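Local coordinates for protein (R)-specific secondary-alkylsulfatase (Pseudomonas sp., PDB 4AXH) that hydrolyses (R)-secondary-alkyl sulfates with strict inversion of configuration, giving (S)-alcohols and sulfate at a site built on two zinc ions, at residues L111-M121 with D349-W360. Sequence-based numbering, arbitrary orientation.
Sequences LNNIAGLFEVM and DVLIQQHNWPVW. With ZN (zinc ion), chain C.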
# COMPACT_ATOMS: atom_id res chain seq x y z
N LEU A 111 22.91 11.50 -21.70
CA LEU A 111 23.79 10.81 -20.78
C LEU A 111 23.64 9.30 -20.96
O LEU A 111 24.62 8.58 -21.08
CB LEU A 111 23.49 11.24 -19.34
CG LEU A 111 24.07 12.60 -18.87
CD1 LEU A 111 23.30 13.15 -17.69
CD2 LEU A 111 25.50 12.49 -18.51
N ASN A 112 22.39 8.84 -21.07
CA ASN A 112 22.02 7.43 -21.23
C ASN A 112 22.45 6.83 -22.57
O ASN A 112 22.30 5.63 -22.78
CB ASN A 112 20.50 7.25 -20.95
CG ASN A 112 20.13 7.30 -19.49
OD1 ASN A 112 20.92 6.92 -18.63
ND2 ASN A 112 18.92 7.75 -19.18
N ASN A 113 22.99 7.68 -23.46
CA ASN A 113 23.51 7.32 -24.77
C ASN A 113 24.97 6.91 -24.66
O ASN A 113 25.48 6.23 -25.56
CB ASN A 113 23.38 8.46 -25.76
CG ASN A 113 22.02 8.68 -26.32
OD1 ASN A 113 21.44 9.75 -26.18
ND2 ASN A 113 21.55 7.77 -27.10
N ILE A 114 25.65 7.34 -23.57
CA ILE A 114 27.06 6.99 -23.32
C ILE A 114 27.13 5.51 -22.97
O ILE A 114 27.03 5.13 -21.79
CB ILE A 114 27.81 7.98 -22.36
CG1 ILE A 114 27.83 9.41 -22.96
CG2 ILE A 114 29.27 7.53 -22.14
CD1 ILE A 114 27.42 10.52 -22.02
N ALA A 115 27.19 4.67 -24.03
CA ALA A 115 27.18 3.20 -23.95
C ALA A 115 28.52 2.55 -24.28
O ALA A 115 29.32 3.11 -25.04
CB ALA A 115 26.10 2.64 -24.86
N GLY A 116 28.74 1.38 -23.69
CA GLY A 116 29.95 0.61 -23.95
C GLY A 116 30.63 -0.00 -22.74
O GLY A 116 29.98 -0.31 -21.73
N LEU A 117 31.96 -0.24 -22.89
CA LEU A 117 32.80 -0.83 -21.85
C LEU A 117 33.57 0.29 -21.22
O LEU A 117 34.07 1.16 -21.94
CB LEU A 117 33.74 -1.93 -22.42
CG LEU A 117 34.76 -2.55 -21.44
CD1 LEU A 117 34.08 -3.33 -20.35
CD2 LEU A 117 35.82 -3.36 -22.18
N PHE A 118 33.66 0.30 -19.89
CA PHE A 118 34.31 1.38 -19.15
C PHE A 118 35.13 0.87 -18.00
O PHE A 118 34.62 0.09 -17.19
CB PHE A 118 33.23 2.30 -18.55
CG PHE A 118 32.22 2.91 -19.47
CD1 PHE A 118 31.06 2.22 -19.82
CD2 PHE A 118 32.37 4.22 -19.92
CE1 PHE A 118 30.12 2.80 -20.66
CE2 PHE A 118 31.43 4.79 -20.78
CZ PHE A 118 30.30 4.08 -21.12
N GLU A 119 36.36 1.40 -17.83
CA GLU A 119 37.19 1.08 -16.66
C GLU A 119 36.79 2.03 -15.52
O GLU A 119 36.61 3.21 -15.76
CB GLU A 119 38.68 1.24 -16.98
CG GLU A 119 39.64 0.66 -15.95
CD GLU A 119 41.10 0.73 -16.35
OE1 GLU A 119 41.56 1.80 -16.82
OE2 GLU A 119 41.80 -0.30 -16.19
N VAL A 120 36.61 1.50 -14.32
CA VAL A 120 36.30 2.29 -13.13
C VAL A 120 37.63 2.47 -12.41
O VAL A 120 38.01 3.57 -12.01
CB VAL A 120 35.23 1.63 -12.22
CG1 VAL A 120 35.00 2.44 -10.94
CG2 VAL A 120 33.92 1.41 -12.98
N MET A 121 38.35 1.37 -12.27
CA MET A 121 39.67 1.22 -11.65
C MET A 121 40.34 0.02 -12.35
O MET A 121 39.62 -0.81 -12.90
CB MET A 121 39.49 0.87 -10.17
CG MET A 121 39.00 1.99 -9.37
SD MET A 121 39.26 1.71 -7.66
CE MET A 121 38.87 3.34 -7.07
N ASP A 349 35.85 5.90 -2.73
CA ASP A 349 36.41 6.87 -3.68
C ASP A 349 35.50 7.06 -4.88
O ASP A 349 35.43 8.14 -5.44
CB ASP A 349 37.82 6.46 -4.14
CG ASP A 349 38.92 6.52 -3.07
OD1 ASP A 349 38.66 7.11 -1.98
OD2 ASP A 349 40.03 5.99 -3.33
N VAL A 350 34.85 6.00 -5.32
CA VAL A 350 33.94 6.04 -6.46
C VAL A 350 32.78 5.15 -6.20
O VAL A 350 32.97 4.00 -5.83
CB VAL A 350 34.62 5.77 -7.83
CG1 VAL A 350 35.76 4.77 -7.71
CG2 VAL A 350 33.61 5.37 -8.90
N LEU A 351 31.58 5.69 -6.34
CA LEU A 351 30.33 4.96 -6.18
C LEU A 351 29.91 4.43 -7.56
O LEU A 351 29.92 5.19 -8.53
CB LEU A 351 29.26 5.88 -5.59
CG LEU A 351 27.87 5.29 -5.41
CD1 LEU A 351 27.26 5.80 -4.16
CD2 LEU A 351 26.96 5.68 -6.54
N ILE A 352 29.55 3.14 -7.65
CA ILE A 352 29.04 2.56 -8.90
C ILE A 352 27.60 2.04 -8.72
O ILE A 352 27.15 1.82 -7.60
CB ILE A 352 29.99 1.57 -9.63
CG1 ILE A 352 30.20 0.29 -8.82
CG2 ILE A 352 31.32 2.27 -10.04
CD1 ILE A 352 30.68 -0.86 -9.60
N GLN A 353 26.88 1.90 -9.82
CA GLN A 353 25.49 1.45 -9.75
C GLN A 353 25.16 0.44 -10.84
O GLN A 353 25.98 0.20 -11.73
CB GLN A 353 24.55 2.66 -9.87
CG GLN A 353 24.59 3.60 -8.70
CD GLN A 353 24.56 4.99 -9.18
OE1 GLN A 353 25.03 5.31 -10.27
NE2 GLN A 353 24.03 5.85 -8.35
N GLN A 354 23.94 -0.13 -10.78
CA GLN A 354 23.50 -1.10 -11.77
C GLN A 354 22.56 -0.48 -12.82
O GLN A 354 21.99 -1.15 -13.68
CB GLN A 354 22.96 -2.37 -11.08
CG GLN A 354 23.99 -3.04 -10.15
CD GLN A 354 25.19 -3.55 -10.92
OE1 GLN A 354 26.23 -2.91 -11.03
NE2 GLN A 354 25.07 -4.73 -11.47
N HIS A 355 22.46 0.84 -12.77
CA HIS A 355 21.81 1.68 -13.74
C HIS A 355 22.63 2.92 -13.72
O HIS A 355 23.00 3.37 -12.63
CB HIS A 355 20.36 2.02 -13.36
CG HIS A 355 19.42 0.89 -13.55
ND1 HIS A 355 19.13 0.41 -14.79
CD2 HIS A 355 18.77 0.16 -12.62
CE1 HIS A 355 18.29 -0.59 -14.60
NE2 HIS A 355 18.04 -0.77 -13.30
N ASN A 356 22.96 3.47 -14.90
CA ASN A 356 23.71 4.73 -15.07
C ASN A 356 25.18 4.76 -14.66
O ASN A 356 25.77 3.74 -14.34
CB ASN A 356 22.95 5.92 -14.51
CG ASN A 356 21.48 5.91 -14.81
OD1 ASN A 356 20.67 5.60 -13.95
ND2 ASN A 356 21.12 6.25 -16.03
N TRP A 357 25.76 5.96 -14.70
CA TRP A 357 27.17 6.29 -14.52
C TRP A 357 27.63 6.34 -13.06
O TRP A 357 26.82 6.60 -12.15
CB TRP A 357 27.50 7.63 -15.24
CG TRP A 357 26.52 8.70 -14.92
CD1 TRP A 357 26.53 9.55 -13.87
CD2 TRP A 357 25.24 8.87 -15.55
NE1 TRP A 357 25.38 10.30 -13.85
CE2 TRP A 357 24.56 9.89 -14.86
CE3 TRP A 357 24.59 8.23 -16.64
CZ2 TRP A 357 23.28 10.33 -15.24
CZ3 TRP A 357 23.31 8.64 -16.99
CH2 TRP A 357 22.67 9.68 -16.31
N PRO A 358 28.97 6.24 -12.84
CA PRO A 358 29.50 6.33 -11.48
C PRO A 358 29.69 7.76 -10.97
O PRO A 358 29.78 8.66 -11.76
CB PRO A 358 30.88 5.63 -11.60
CG PRO A 358 30.94 5.04 -12.98
CD PRO A 358 30.06 5.92 -13.78
N VAL A 359 29.75 7.99 -9.66
CA VAL A 359 30.07 9.30 -9.12
C VAL A 359 31.46 9.19 -8.48
O VAL A 359 31.66 8.30 -7.67
CB VAL A 359 28.98 9.98 -8.23
CG1 VAL A 359 28.63 9.15 -7.02
CG2 VAL A 359 29.40 11.40 -7.82
N TRP A 360 32.42 10.02 -8.89
CA TRP A 360 33.82 9.95 -8.43
C TRP A 360 34.18 10.93 -7.32
O TRP A 360 33.67 12.05 -7.31
CB TRP A 360 34.82 10.15 -9.59
CG TRP A 360 34.41 9.57 -10.92
CD1 TRP A 360 33.51 10.09 -11.79
CD2 TRP A 360 34.83 8.32 -11.48
NE1 TRP A 360 33.34 9.25 -12.86
CE2 TRP A 360 34.20 8.19 -12.74
CE3 TRP A 360 35.76 7.32 -11.09
CZ2 TRP A 360 34.40 7.09 -13.58
CZ3 TRP A 360 35.95 6.22 -11.92
CH2 TRP A 360 35.26 6.10 -13.13
ZN ZN C . 17.44 -2.35 -12.27
O HOH W 1 15.55 -2.97 -11.56
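V120 pushes its two methyls into a hollow formed by V350, I352 and W360, one of two separate patches through which segments 111-121 and 349-360 meet. CG1 of V120, anti to its own backbone N (chi1 176°), does most of the filling, with CG2 of V350 and CG2 of I352 each 3.8 Å away; V120 CG2 lies a little farther from the same I352 methyl. The indole of W360 forms a wall of this hollow. One of its faces is backed by V350 CG2, while its benzo edge is turned to the main chain of segment 111-121, the carbonyl O of V120 lying in the ring plane 3.4 Å from CZ3 of W360. M121 extends the patch: its nearly straight chain runs alongside V350 in the opposite sense and sets CE 3.5 Å from V350 CG1.

At the other end L111 crosses W357 at about a right angle. Its CB sits 3.5 Å from CH2 of the indole; CG lies over one face near the rim, with CD1 just outside it by CZ2, while CB of N356 lies against the opposite face. N112 comes in at the ring edge, where OD1 is 3.4 Å from W357 CZ3 and 2.7 Å from ND2 of N356; the two amides are nearly coplanar. N356 directly follows H355, whose NE2 binds a zinc ion together with D183, H184 and D310.

V120 and M121 form a classic beta bulge against strand 124-128. At this corner they bring one sheet of the metallo-beta-lactamase fold against strands 350-352 and 359-360 of the other. Methyls and indoles thus carry both patches; the polar atoms are V120 O at the W360 edge and the N112 and N356 amides, the nitrogen of N112 being held by G248 and D246.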